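Local structure of putative lipoprotein (Bacteroides fragilis, 4GBS) at residues Phe18-Ile23 with Phe192-Pro197; Asp66-Ala71 with Asp76-Gly81; Pro154-Ser159 with Val178-Ala183. The protein is a predicted lipoprotein of the HmuY family and, as in its haemophore relatives, probably binds haem or a related ligand at the cell surface. All blocks are in the same frame, centred on the assembly; numbering follows the deposited sequence.

Interaction 1 (Phe18-Ile23 with Phe192-Pro197)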
ATOM      1  N   PHE A  18     -13.987  -4.453  -5.522  1.00 89.95           N
ATOM      2  CA  PHE A  18     -12.571  -4.575  -5.160  1.00 84.92           C
ATOM      3  C   PHE A  18     -11.706  -4.884  -6.391  1.00 86.87           C
ATOM      4  O   PHE A  18     -12.211  -5.404  -7.389  1.00 92.05           O
ATOM      5  CB  PHE A  18     -12.343  -5.638  -4.081  1.00 85.84           C
ATOM      6  CG  PHE A  18     -13.000  -5.257  -2.777  1.00 86.77           C
ATOM      7  CD1 PHE A  18     -12.430  -4.302  -1.945  1.00 85.14           C
ATOM      8  CD2 PHE A  18     -14.211  -5.823  -2.399  1.00 92.80           C
ATOM      9  CE1 PHE A  18     -13.055  -3.926  -0.760  1.00 85.36           C
ATOM     10  CE2 PHE A  18     -14.832  -5.452  -1.203  1.00 94.68           C
ATOM     11  CZ  PHE A  18     -14.241  -4.514  -0.387  1.00 88.27           C
ATOM     12  N   GLY A  19     -10.422  -4.528  -6.307  1.00 75.75           N
ATOM     13  CA  GLY A  19      -9.450  -4.701  -7.381  1.00 74.73           C
ATOM     14  C   GLY A  19      -9.186  -3.413  -8.134  1.00 76.98           C
ATOM     15  O   GLY A  19      -9.255  -2.328  -7.551  1.00 74.45           O
ATOM     16  N   PHE A  20      -8.904  -3.519  -9.440  1.00 75.57           N
ATOM     17  CA  PHE A  20      -8.650  -2.363 -10.297  1.00 75.31           C
ATOM     18  C   PHE A  20     -10.005  -1.836 -10.758  1.00 84.03           C
ATOM     19  O   PHE A  20     -10.468  -2.131 -11.861  1.00 88.12           O
ATOM     20  CB  PHE A  20      -7.700  -2.736 -11.457  1.00 78.21           C
ATOM     21  CG  PHE A  20      -6.252  -2.893 -11.033  1.00 75.60           C
ATOM     22  CD1 PHE A  20      -5.827  -4.024 -10.342  1.00 75.00           C
ATOM     23  CD2 PHE A  20      -5.314  -1.911 -11.327  1.00 76.91           C
ATOM     24  CE1 PHE A  20      -4.488  -4.162  -9.940  1.00 73.27           C
ATOM     25  CE2 PHE A  20      -3.968  -2.059 -10.938  1.00 76.88           C
ATOM     26  CZ  PHE A  20      -3.565  -3.181 -10.246  1.00 72.44           C
ATOM     27  N   ILE A  21     -10.661  -1.068  -9.861  1.00 79.42           N
ATOM     28  CA  ILE A  21     -12.009  -0.517 -10.025  1.00 81.49           C
ATOM     29  C   ILE A  21     -12.027   0.584 -11.129  1.00 89.46           C
ATOM     30  O   ILE A  21     -13.089   0.857 -11.688  1.00 92.67           O
ATOM     31  CB  ILE A  21     -12.580   0.012  -8.681  1.00 81.61           C
ATOM     32  CG1 ILE A  21     -11.703   1.123  -8.043  1.00 77.86           C
ATOM     33  CG2 ILE A  21     -12.811  -1.153  -7.706  1.00 80.30           C
ATOM     34  CD1 ILE A  21     -12.382   1.894  -6.908  1.00 77.92           C
ATOM     35  N   THR A  22     -10.859   1.166 -11.461  1.00 85.87           N
ATOM     36  CA  THR A  22     -10.687   2.153 -12.539  1.00 87.81           C
ATOM     37  C   THR A  22      -9.369   1.842 -13.285  1.00 91.99           C
ATOM     38  O   THR A  22      -8.328   1.613 -12.659  1.00 86.76           O
ATOM     39  CB  THR A  22     -10.720   3.592 -11.997  1.00 90.38           C
ATOM     40  OG1 THR A  22     -11.897   3.795 -11.213  1.00 94.29           O
ATOM     41  CG2 THR A  22     -10.625   4.646 -13.095  1.00 86.46           C
ATOM     42  N   ILE A  23      -9.439   1.801 -14.621  1.00 93.69           N
ATOM     43  CA  ILE A  23      -8.296   1.578 -15.510  1.00 94.26           C
ATOM     44  C   ILE A  23      -8.419   2.552 -16.683  1.00104.24           C
ATOM     45  O   ILE A  23      -9.458   2.594 -17.356  1.00108.38           O
ATOM     46  CB  ILE A  23      -8.168   0.106 -15.990  1.00 98.42           C
ATOM     47  CG1 ILE A  23      -7.956  -0.870 -14.810  1.00 94.94           C
ATOM     48  CG2 ILE A  23      -7.023  -0.021 -16.998  1.00100.60           C
ATOM     49  CD1 ILE A  23      -8.112  -2.340 -15.137  1.00101.25           C
ATOM     50  N   PHE A 192      -6.479   3.443  -3.509  1.00 57.31           N
ATOM     51  CA  PHE A 192      -5.428   4.348  -3.947  1.00 56.94           C
ATOM     52  C   PHE A 192      -5.479   4.558  -5.470  1.00 62.92           C
ATOM     53  O   PHE A 192      -5.900   3.675  -6.226  1.00 61.98           O
ATOM     54  CB  PHE A 192      -4.032   3.863  -3.524  1.00 57.20           C
ATOM     55  CG  PHE A 192      -3.526   2.582  -4.138  1.00 58.81           C
ATOM     56  CD1 PHE A 192      -2.878   2.590  -5.376  1.00 63.38           C
ATOM     57  CD2 PHE A 192      -3.632   1.374  -3.453  1.00 60.89           C
ATOM     58  CE1 PHE A 192      -2.394   1.409  -5.942  1.00 64.82           C
ATOM     59  CE2 PHE A 192      -3.129   0.188  -4.013  1.00 64.59           C
ATOM     60  CZ  PHE A 192      -2.496   0.219  -5.244  1.00 63.97           C
ATOM     61  N   ASP A 193      -5.054   5.756  -5.903  1.00 61.91           N
ATOM     62  CA  ASP A 193      -4.912   6.120  -7.309  1.00 64.70           C
ATOM     63  C   ASP A 193      -3.463   5.976  -7.689  1.00 69.49           C
ATOM     64  O   ASP A 193      -2.578   6.203  -6.854  1.00 67.02           O
ATOM     65  CB  ASP A 193      -5.426   7.534  -7.604  1.00 68.30           C
ATOM     66  CG  ASP A 193      -6.916   7.757  -7.462  1.00 78.24           C
ATOM     67  OD1 ASP A 193      -7.663   6.761  -7.412  1.00 76.17           O
ATOM     68  OD2 ASP A 193      -7.340   8.942  -7.422  1.00 88.61           O
ATOM     69  N   TYR A 194      -3.205   5.578  -8.934  1.00 69.39           N
ATOM     70  CA  TYR A 194      -1.823   5.393  -9.356  1.00 68.61           C
ATOM     71  C   TYR A 194      -1.591   5.926 -10.778  1.00 75.98           C
ATOM     72  O   TYR A 194      -2.528   6.170 -11.527  1.00 78.98           O
ATOM     73  CB  TYR A 194      -1.422   3.891  -9.282  1.00 67.51           C
ATOM     74  CG  TYR A 194      -2.157   3.005 -10.270  1.00 69.43           C
ATOM     75  CD1 TYR A 194      -1.680   2.826 -11.571  1.00 74.14           C
ATOM     76  CD2 TYR A 194      -3.315   2.328  -9.903  1.00 68.34           C
ATOM     77  CE1 TYR A 194      -2.369   2.040 -12.492  1.00 75.81           C
ATOM     78  CE2 TYR A 194      -3.991   1.507 -10.807  1.00 71.16           C
ATOM     79  CZ  TYR A 194      -3.526   1.382 -12.107  1.00 78.65           C
ATOM     80  OH  TYR A 194      -4.231   0.625 -13.017  1.00 82.60           O
ATOM     81  N   ILE A 195      -0.320   6.099 -11.117  1.00 73.10           N
ATOM     82  CA  ILE A 195       0.225   6.373 -12.443  1.00 76.51           C
ATOM     83  C   ILE A 195       1.231   5.282 -12.694  1.00 79.87           C
ATOM     84  O   ILE A 195       2.217   5.212 -11.961  1.00 77.43           O
ATOM     85  CB  ILE A 195       0.825   7.790 -12.685  1.00 81.38           C
ATOM     86  CG1 ILE A 195      -0.179   8.909 -12.409  1.00 82.30           C
ATOM     87  CG2 ILE A 195       1.423   7.877 -14.109  1.00 84.14           C
ATOM     88  CD1 ILE A 195       0.474  10.313 -12.296  1.00 92.13           C
ATOM     89  N   TYR A 196       0.975   4.401 -13.664  1.00 78.80           N
ATOM     90  CA  TYR A 196       1.929   3.364 -13.977  1.00 79.15           C
ATOM     91  C   TYR A 196       1.847   3.039 -15.460  1.00 88.43           C
ATOM     92  O   TYR A 196       0.776   2.667 -15.952  1.00 89.31           O
ATOM     93  CB  TYR A 196       1.768   2.089 -13.114  1.00 77.26           C
ATOM     94  CG  TYR A 196       2.832   1.063 -13.441  1.00 78.68           C
ATOM     95  CD1 TYR A 196       4.135   1.210 -12.976  1.00 79.34           C
ATOM     96  CD2 TYR A 196       2.556  -0.014 -14.279  1.00 81.30           C
ATOM     97  CE1 TYR A 196       5.147   0.339 -13.373  1.00 80.86           C
ATOM     98  CE2 TYR A 196       3.552  -0.920 -14.646  1.00 82.79           C
ATOM     99  CZ  TYR A 196       4.846  -0.743 -14.182  1.00 87.49           C
ATOM    100  OH  TYR A 196       5.831  -1.639 -14.516  1.00 84.67           O
ATOM    101  N   PRO A 197       2.996   3.155 -16.171  1.00 88.15           N
ATOM    102  CA  PRO A 197       4.324   3.552 -15.665  1.00 87.28           C
ATOM    103  C   PRO A 197       4.482   5.074 -15.605  1.00 94.18           C
ATOM    104  O   PRO A 197       4.060   5.767 -16.525  1.00 98.23           O
ATOM    105  CB  PRO A 197       5.295   2.918 -16.681  1.00 91.77           C
ATOM    106  CG  PRO A 197       4.435   2.211 -17.728  1.00 98.46           C
ATOM    107  CD  PRO A 197       3.068   2.817 -17.600  1.00 93.88           C
TER
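F20 meets Y194 through an aromatic pair that carries most of this contact between the strand 19-23 and the strand 192-195, which run at 41° to each other with their axes 9.2 Å apart. The chain makes an inverse gamma turn at F20, closed by a weak backbone bond from I21 N to G19 O. Its CG stands anti to the carbonyl carbon (chi1 -75°), which carries the ring over toward the second strand. There the phenol of Y194 arrives at the ring's edge, near its plane, and the hydroxyl comes closest: F20 CD2 lies 3.2 Å from Y194 OH. The carbon frames touch as well, F20 CE2 being 3.6 Å from Y194 CE2. With ring planes at 77° and centroids 5.6 Å apart, the pair is oblique, and the two side chains cross at roughly a right angle. Further along, the backbone of T22 passes the same hydroxyl, T22 O lying 4.2 Å from Y194 OH. I23 closes the patch at its exposed margin, its CG1 4.4 Å from Y194 OH, so the phenol oxygen has the phenyl edge, a carbonyl and an aliphatic branch around it. The strands are not direct neighbours: strand 29-35 lies between them in the large antiparallel sheet, its T31 bonded through the backbone to T22 and its G30 to Y194. In strand 19-24, one of the sheet's two edges, I21 and T22 bulge opposite T31. L50 packs on both aromatic rings, while I45 of strand 43-46 touches F20, bringing the smaller four-stranded sheet against this end of the larger one.

Interaction 2 (Asp66-Ala71 with Asp76-Gly81); sequences DTWDLA and DVKTNG
W68 and N80 stack plane on plane just outside the paired strands of a beta hairpin. The amide lies 3° from parallel with the indole, and N80 CB sits 3.5 Å from the centroid of the W68 six-membered ring, almost on the ring normal, a CH-pi contact. N80 has CG anti to its own N (chi1 -171°), which sets the amide over the CE2 side of the indole, ND2 near NE1 and OD1 near CZ2. The same amide donates a hydrogen bond: N80 ND2 reaches W68 O at 3.0 Å, the acceptor nearly in the amide plane, so stacking and bonding together fix its rotation.

Backbone bonds hold the strands together. A71 and K78 form the antiparallel hydrogen-bonded pair, with A71 N to K78 O at 2.9 Å and K78 N to A71 O at 3.1 Å. L70 and T79 are the adjoining non-hydrogen-bonded pair. Beyond it the bond from N80 N to D69 O is weak, and water 2 links the same two atoms.

Packing completes the contact. The extended chain of K78 runs past A71 CB to the indole, K78 CE lying 3.7 Å from W68 CH2, and its ammonium continues to a salt bridge with D64 and a cation-pi contact with W42. T79 O approaches the indole obliquely, 3.3 Å from W68 CH2. On the face carrying L70 and T79, L70 CD1 and V77 CG1 are 4.2 Å apart.

Strand 76-79 is one edge of the four-stranded sheet. Strand 43-46 flanks 70-73 on the other side, its I45 backbone-bonded to both D69 and L70 and its Y44 meeting W68 edge-to-face.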
ATOM      1  N   ASP A  66       3.903 -15.830  -7.274  1.00 85.10           N
ATOM      2  CA  ASP A  66       5.084 -15.788  -8.140  1.00 87.43           C
ATOM      3  C   ASP A  66       5.405 -14.353  -8.571  1.00 89.29           C
ATOM      4  O   ASP A  66       6.572 -13.972  -8.614  1.00 88.67           O
ATOM      5  CB  ASP A  66       4.894 -16.687  -9.385  1.00 94.99           C
ATOM      6  CG  ASP A  66       4.762 -18.184  -9.116  1.00117.27           C
ATOM      7  OD1 ASP A  66       4.305 -18.556  -8.004  1.00117.05           O
ATOM      8  OD2 ASP A  66       5.082 -18.989 -10.036  1.00131.55           O
ATOM      9  N   THR A  67       4.374 -13.548  -8.838  1.00 84.78           N
ATOM     10  CA  THR A  67       4.570 -12.200  -9.342  1.00 82.04           C
ATOM     11  C   THR A  67       3.636 -11.232  -8.598  1.00 80.89           C
ATOM     12  O   THR A  67       2.491 -11.575  -8.296  1.00 82.12           O
ATOM     13  CB  THR A  67       4.331 -12.232 -10.874  1.00 96.49           C
ATOM     14  OG1 THR A  67       4.643 -10.966 -11.433  1.00104.56           O
ATOM     15  CG2 THR A  67       2.913 -12.685 -11.276  1.00 92.92           C
ATOM     16  N   TRP A  68       4.160 -10.038  -8.261  1.00 72.17           N
ATOM     17  CA  TRP A  68       3.477  -8.933  -7.551  1.00 67.44           C
ATOM     18  C   TRP A  68       4.409  -7.723  -7.461  1.00 68.55           C
ATOM     19  O   TRP A  68       5.633  -7.875  -7.528  1.00 68.10           O
ATOM     20  CB  TRP A  68       2.985  -9.345  -6.143  1.00 63.66           C
ATOM     21  CG  TRP A  68       4.048  -9.936  -5.256  1.00 63.51           C
ATOM     22  CD1 TRP A  68       4.589 -11.187  -5.345  1.00 67.79           C
ATOM     23  CD2 TRP A  68       4.613  -9.337  -4.081  1.00 60.87           C
ATOM     24  NE1 TRP A  68       5.523 -11.369  -4.357  1.00 65.41           N
ATOM     25  CE2 TRP A  68       5.552 -10.256  -3.557  1.00 64.55           C
ATOM     26  CE3 TRP A  68       4.462  -8.085  -3.455  1.00 59.82           C
ATOM     27  CZ2 TRP A  68       6.326  -9.972  -2.423  1.00 62.22           C
ATOM     28  CZ3 TRP A  68       5.221  -7.808  -2.330  1.00 60.05           C
ATOM     29  CH2 TRP A  68       6.145  -8.742  -1.827  1.00 61.22           C
ATOM     30  N   ASP A  69       3.837  -6.530  -7.314  1.00 63.54           N
ATOM     31  CA  ASP A  69       4.617  -5.297  -7.216  1.00 62.00           C
ATOM     32  C   ASP A  69       4.581  -4.750  -5.778  1.00 63.99           C
ATOM     33  O   ASP A  69       5.626  -4.321  -5.266  1.00 65.59           O
ATOM     34  CB  ASP A  69       4.107  -4.264  -8.222  1.00 64.04           C
ATOM     35  CG  ASP A  69       4.331  -4.719  -9.642  1.00 75.93           C
ATOM     36  OD1 ASP A  69       5.345  -5.401  -9.894  1.00 81.53           O
ATOM     37  OD2 ASP A  69       3.496  -4.408 -10.497  1.00 82.53           O
ATOM     38  N   LEU A  70       3.411  -4.805  -5.121  1.00 56.45           N
ATOM     39  CA  LEU A  70       3.274  -4.398  -3.721  1.00 53.59           C
ATOM     40  C   LEU A  70       2.156  -5.212  -3.057  1.00 55.58           C
ATOM     41  O   LEU A  70       1.392  -5.903  -3.741  1.00 55.17           O
ATOM     42  CB  LEU A  70       3.037  -2.878  -3.529  1.00 52.18           C
ATOM     43  CG  LEU A  70       1.723  -2.246  -4.012  1.00 55.12           C
ATOM     44  CD1 LEU A  70       1.416  -0.986  -3.214  1.00 53.82           C
ATOM     45  CD2 LEU A  70       1.729  -2.007  -5.529  1.00 53.90           C
ATOM     46  N   ALA A  71       2.113  -5.172  -1.724  1.00 51.07           N
ATOM     47  CA  ALA A  71       1.127  -5.900  -0.934  1.00 50.91           C
ATOM     48  C   ALA A  71       0.682  -5.056   0.242  1.00 53.70           C
ATOM     49  O   ALA A  71       1.475  -4.281   0.781  1.00 50.84           O
ATOM     50  CB  ALA A  71       1.689  -7.237  -0.461  1.00 51.89           C
ATOM     51  N   ASP A  76      -0.344  -1.547   6.469  1.00 50.62           N
ATOM     52  CA  ASP A  76       1.039  -1.908   6.179  1.00 48.92           C
ATOM     53  C   ASP A  76       1.252  -2.248   4.723  1.00 52.32           C
ATOM     54  O   ASP A  76       0.434  -2.924   4.105  1.00 51.72           O
ATOM     55  CB  ASP A  76       1.467  -3.132   7.020  1.00 50.83           C
ATOM     56  CG  ASP A  76       1.078  -3.134   8.483  1.00 60.86           C
ATOM     57  OD1 ASP A  76       1.212  -2.070   9.138  1.00 67.00           O
ATOM     58  OD2 ASP A  76       0.666  -4.205   8.984  1.00 59.53           O
ATOM     59  N   VAL A  77       2.397  -1.829   4.197  1.00 49.33           N
ATOM     60  CA  VAL A  77       2.789  -2.079   2.819  1.00 48.44           C
ATOM     61  C   VAL A  77       4.149  -2.780   2.795  1.00 51.97           C
ATOM     62  O   VAL A  77       5.049  -2.423   3.555  1.00 52.04           O
ATOM     63  CB  VAL A  77       2.830  -0.751   1.980  1.00 50.82           C
ATOM     64  CG1 VAL A  77       3.277  -1.006   0.538  1.00 50.71           C
ATOM     65  CG2 VAL A  77       1.492  -0.022   2.000  1.00 49.67           C
ATOM     66  N   LYS A  78       4.291  -3.758   1.908  1.00 48.82           N
ATOM     67  CA  LYS A  78       5.570  -4.387   1.598  1.00 49.42           C
ATOM     68  C   LYS A  78       5.703  -4.358   0.080  1.00 53.32           C
ATOM     69  O   LYS A  78       4.690  -4.299  -0.634  1.00 51.65           O
ATOM     70  CB  LYS A  78       5.762  -5.800   2.195  1.00 51.62           C
ATOM     71  CG  LYS A  78       4.953  -6.908   1.564  1.00 50.71           C
ATOM     72  CD  LYS A  78       5.432  -8.257   2.090  1.00 51.64           C
ATOM     73  CE  LYS A  78       4.646  -9.383   1.471  1.00 51.02           C
ATOM     74  NZ  LYS A  78       5.155 -10.697   1.936  1.00 64.54           N
ATOM     75  N   THR A  79       6.939  -4.343  -0.414  1.00 50.47           N
ATOM     76  CA  THR A  79       7.171  -4.317  -1.851  1.00 51.22           C
ATOM     77  C   THR A  79       7.895  -5.604  -2.222  1.00 55.70           C
ATOM     78  O   THR A  79       8.318  -6.358  -1.344  1.00 54.16           O
ATOM     79  CB  THR A  79       7.937  -3.042  -2.277  1.00 55.45           C
ATOM     80  OG1 THR A  79       9.292  -3.143  -1.862  1.00 60.16           O
ATOM     81  CG2 THR A  79       7.309  -1.751  -1.734  1.00 45.59           C
ATOM     82  N   ASN A  80       7.998  -5.878  -3.518  1.00 54.83           N
ATOM     83  CA  ASN A  80       8.686  -7.070  -3.987  1.00 56.84           C
ATOM     84  C   ASN A  80      10.057  -6.671  -4.496  1.00 61.35           C
ATOM     85  O   ASN A  80      10.237  -6.529  -5.702  1.00 62.33           O
ATOM     86  CB  ASN A  80       7.844  -7.755  -5.073  1.00 59.40           C
ATOM     87  CG  ASN A  80       8.364  -9.098  -5.460  1.00 79.12           C
ATOM     88  OD1 ASN A  80       9.201  -9.695  -4.766  1.00 71.97           O
ATOM     89  ND2 ASN A  80       7.824  -9.629  -6.539  1.00 73.05           N
ATOM     90  N   GLY A  81      10.990  -6.417  -3.576  1.00 57.76           N
ATOM     91  CA  GLY A  81      12.322  -5.922  -3.923  1.00 58.47           C
ATOM     92  C   GLY A  81      12.306  -4.490  -4.447  1.00 63.63           C
ATOM     93  O   GLY A  81      13.209  -4.080  -5.172  1.00 66.10           O
TER
HETATM   94  O   HOH W   1       8.304 -12.386  -7.716  1.00 66.34           O
HETATM   95  O   HOH W   2       8.161  -3.422  -5.643  1.00 57.95           O

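Interaction 3 (Pro154-Ser159 with Val178-Ala183); sequences PIYTPS and VSYMNA
Y180, in the loop just after strand 172-179 of the large antiparallel sheet, packs on Y156 and P158 of the small two-stranded sheet region formed by 145-148 and 155-158. It makes the whole contact from its side, reaching two residues whose side chains are directed at it. The phenol of Y180 comes in beside the root of the Y156 side chain: Y180 OH is 3.3 Å from Y156 CB, and Y180 CZ follows at 3.7 Å from the same Y156 CB. The rings come nearest at Y180 CE2 and Y156 CD2, 3.8 Å apart. Their planes are almost parallel, at 11°, but the rings are slid apart, centroids 5.7 Å from each other, and barely overlap. Y180 holds CG between its backbone N and carbonyl carbon (chi1 64°), a torsion that sends the ring across to the smaller sheet. P158 CG approaches the Y180 ring obliquely, 4.3 Å from Y180 CE1, so Y180 spans Y156 and P158. No polar bond joins the segments, and the contact is small, burying 144 Å² in all. L145, on the partner strand, touches both tyrosines, and M190 of strand 189-195 packs against Y180. V178 and S179 both bond through the backbone to T191, a beta bulge just before Y180. This is plain surface packing between two antiparallel sheets of an all-beta fold, with an aromatic residue just past a strand end spanning the join.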
ATOM      1  N   PRO A 154      -7.010   5.511  18.985  1.00 81.14           N
ATOM      2  CA  PRO A 154      -5.903   6.100  18.199  1.00 77.85           C
ATOM      3  C   PRO A 154      -6.370   7.142  17.159  1.00 76.38           C
ATOM      4  O   PRO A 154      -7.529   7.129  16.718  1.00 73.74           O
ATOM      5  CB  PRO A 154      -5.272   4.884  17.508  1.00 76.72           C
ATOM      6  CG  PRO A 154      -6.309   3.831  17.522  1.00 81.66           C
ATOM      7  CD  PRO A 154      -7.102   4.048  18.770  1.00 81.20           C
ATOM      8  N   ILE A 155      -5.441   8.059  16.786  1.00 71.38           N
ATOM      9  CA  ILE A 155      -5.679   9.142  15.819  1.00 69.84           C
ATOM     10  C   ILE A 155      -5.040   8.774  14.465  1.00 73.17           C
ATOM     11  O   ILE A 155      -3.822   8.582  14.354  1.00 71.50           O
ATOM     12  CB  ILE A 155      -5.173  10.509  16.334  1.00 74.15           C
ATOM     13  CG1 ILE A 155      -5.929  10.957  17.625  1.00 77.04           C
ATOM     14  CG2 ILE A 155      -5.186  11.590  15.227  1.00 72.23           C
ATOM     15  CD1 ILE A 155      -7.521  11.150  17.543  1.00 76.39           C
ATOM     16  N   TYR A 156      -5.890   8.729  13.434  1.00 69.77           N
ATOM     17  CA  TYR A 156      -5.538   8.383  12.059  1.00 67.48           C
ATOM     18  C   TYR A 156      -5.259   9.642  11.228  1.00 69.42           C
ATOM     19  O   TYR A 156      -6.136  10.482  11.049  1.00 70.85           O
ATOM     20  CB  TYR A 156      -6.673   7.557  11.443  1.00 69.43           C
ATOM     21  CG  TYR A 156      -6.795   6.155  12.016  1.00 74.33           C
ATOM     22  CD1 TYR A 156      -7.443   5.927  13.225  1.00 78.20           C
ATOM     23  CD2 TYR A 156      -6.341   5.055  11.315  1.00 74.64           C
ATOM     24  CE1 TYR A 156      -7.593   4.645  13.737  1.00 79.80           C
ATOM     25  CE2 TYR A 156      -6.466   3.771  11.836  1.00 76.46           C
ATOM     26  CZ  TYR A 156      -7.064   3.574  13.067  1.00 87.87           C
ATOM     27  OH  TYR A 156      -7.214   2.326  13.618  1.00 92.42           O
ATOM     28  N   THR A 157      -4.031   9.770  10.738  1.00 63.76           N
ATOM     29  CA  THR A 157      -3.615  10.921   9.931  1.00 64.12           C
ATOM     30  C   THR A 157      -3.020  10.463   8.569  1.00 66.50           C
ATOM     31  O   THR A 157      -1.848  10.081   8.505  1.00 65.89           O
ATOM     32  CB  THR A 157      -2.598  11.784  10.694  1.00 63.48           C
ATOM     33  OG1 THR A 157      -3.061  12.017  12.015  1.00 63.41           O
ATOM     34  CG2 THR A 157      -2.277  13.092   9.978  1.00 60.18           C
ATOM     35  N   PRO A 158      -3.787  10.551   7.464  1.00 61.04           N
ATOM     36  CA  PRO A 158      -3.209  10.201   6.158  1.00 59.63           C
ATOM     37  C   PRO A 158      -2.224  11.285   5.707  1.00 66.75           C
ATOM     38  O   PRO A 158      -2.517  12.469   5.881  1.00 68.56           O
ATOM     39  CB  PRO A 158      -4.434  10.103   5.241  1.00 60.70           C
ATOM     40  CG  PRO A 158      -5.446  10.955   5.866  1.00 65.71           C
ATOM     41  CD  PRO A 158      -5.198  10.972   7.346  1.00 62.20           C
ATOM     42  N   SER A 159      -1.059  10.895   5.171  1.00 62.26           N
ATOM     43  CA  SER A 159      -0.055  11.855   4.712  1.00 64.19           C
ATOM     44  C   SER A 159      -0.597  12.730   3.583  1.00 73.44           C
ATOM     45  O   SER A 159      -0.258  13.919   3.512  1.00 75.14           O
ATOM     46  CB  SER A 159       1.198  11.132   4.234  1.00 63.64           C
ATOM     47  OG  SER A 159       0.889  10.371   3.081  1.00 64.31           O
ATOM     48  N   VAL A 178      -6.379   7.334  -1.523  1.00 57.70           N
ATOM     49  CA  VAL A 178      -7.613   8.104  -1.619  1.00 58.88           C
ATOM     50  C   VAL A 178      -8.395   7.970  -0.303  1.00 64.34           C
ATOM     51  O   VAL A 178      -8.836   8.988   0.239  1.00 67.01           O
ATOM     52  CB  VAL A 178      -8.445   7.658  -2.854  1.00 63.41           C
ATOM     53  CG1 VAL A 178      -9.836   8.288  -2.864  1.00 65.22           C
ATOM     54  CG2 VAL A 178      -7.707   7.991  -4.143  1.00 64.02           C
ATOM     55  N   SER A 179      -8.591   6.727   0.200  1.00 58.16           N
ATOM     56  CA  SER A 179      -9.313   6.506   1.456  1.00 56.30           C
ATOM     57  C   SER A 179      -8.814   5.255   2.149  1.00 58.28           C
ATOM     58  O   SER A 179      -8.186   4.412   1.515  1.00 55.84           O
ATOM     59  CB  SER A 179     -10.815   6.414   1.215  1.00 58.99           C
ATOM     60  OG  SER A 179     -11.108   5.525   0.158  1.00 69.18           O
ATOM     61  N   TYR A 180      -9.072   5.157   3.463  1.00 56.03           N
ATOM     62  CA  TYR A 180      -8.667   4.017   4.284  1.00 56.09           C
ATOM     63  C   TYR A 180      -9.899   3.470   5.045  1.00 59.53           C
ATOM     64  O   TYR A 180      -9.779   2.574   5.887  1.00 58.52           O
ATOM     65  CB  TYR A 180      -7.512   4.397   5.247  1.00 58.03           C
ATOM     66  CG  TYR A 180      -7.889   5.433   6.278  1.00 63.96           C
ATOM     67  CD1 TYR A 180      -7.733   6.797   6.015  1.00 67.35           C
ATOM     68  CD2 TYR A 180      -8.354   5.059   7.533  1.00 66.69           C
ATOM     69  CE1 TYR A 180      -8.052   7.760   6.971  1.00 70.69           C
ATOM     70  CE2 TYR A 180      -8.686   6.013   8.493  1.00 70.08           C
ATOM     71  CZ  TYR A 180      -8.540   7.366   8.205  1.00 82.16           C
ATOM     72  OH  TYR A 180      -8.876   8.323   9.135  1.00 89.39           O
HETATM   73  N   MSE A 181     -11.062   4.032   4.734  1.00 58.86           N
HETATM   74  CA  MSE A 181     -12.366   3.718   5.305  1.00 61.63           C
HETATM   75  C   MSE A 181     -13.416   3.481   4.253  1.00 66.38           C
HETATM   76  O   MSE A 181     -13.364   4.114   3.198  1.00 67.10           O
HETATM   77  CB  MSE A 181     -12.845   4.885   6.176  1.00 66.59           C
HETATM   78  CG  MSE A 181     -12.087   5.094   7.454  1.00 75.43           C
HETATM   79 SE   MSE A 181     -12.922   6.574   8.443  0.75 89.24          SE
HETATM   80  CE  MSE A 181     -12.425   8.060   7.271  1.00 85.44           C
ATOM     81  N   ASN A 182     -14.436   2.669   4.564  1.00 63.13           N
ATOM     82  CA  ASN A 182     -15.557   2.509   3.657  1.00 64.20           C
ATOM     83  C   ASN A 182     -16.608   3.577   4.013  1.00 69.35           C
ATOM     84  O   ASN A 182     -16.426   4.300   4.999  1.00 69.99           O
ATOM     85  CB  ASN A 182     -16.122   1.081   3.682  1.00 63.05           C
ATOM     86  CG  ASN A 182     -16.906   0.657   4.880  1.00 73.26           C
ATOM     87  OD1 ASN A 182     -17.191   1.427   5.792  1.00 69.75           O
ATOM     88  ND2 ASN A 182     -17.367  -0.578   4.850  1.00 67.85           N
ATOM     89  N   ALA A 183     -17.714   3.643   3.245  1.00 65.22           N
ATOM     90  CA  ALA A 183     -18.826   4.581   3.377  1.00 66.28           C
ATOM     91  C   ALA A 183     -19.538   4.538   4.770  1.00 69.46           C
ATOM     92  O   ALA A 183     -20.335   5.441   5.089  1.00 68.89           O
ATOM     93  CB  ALA A 183     -19.842   4.280   2.292  1.00 70.30           C
TER

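Interactions 1 and 3 both reach the large antiparallel sheet, through its neighbouring strands 189-195 and 172-179. Their centres are 18 Å apart, yet they touch directly, D193 CG packing 3.4 Å from V178 CG2. Interaction 2 lies in the separate four-stranded sheet, its centre 15 Å from that of interaction 1 and 21 Å from that of interaction 3; nearest atoms approach to about 5 Å and 9 Å. I45 ties the first two together, touching F20 and F192 as well as L70. Interactions 2 and 3 fall on opposite sides of the chain's centre. No residue of these contacts is known to bind haem, so their relation to a probable haem site is undetermined.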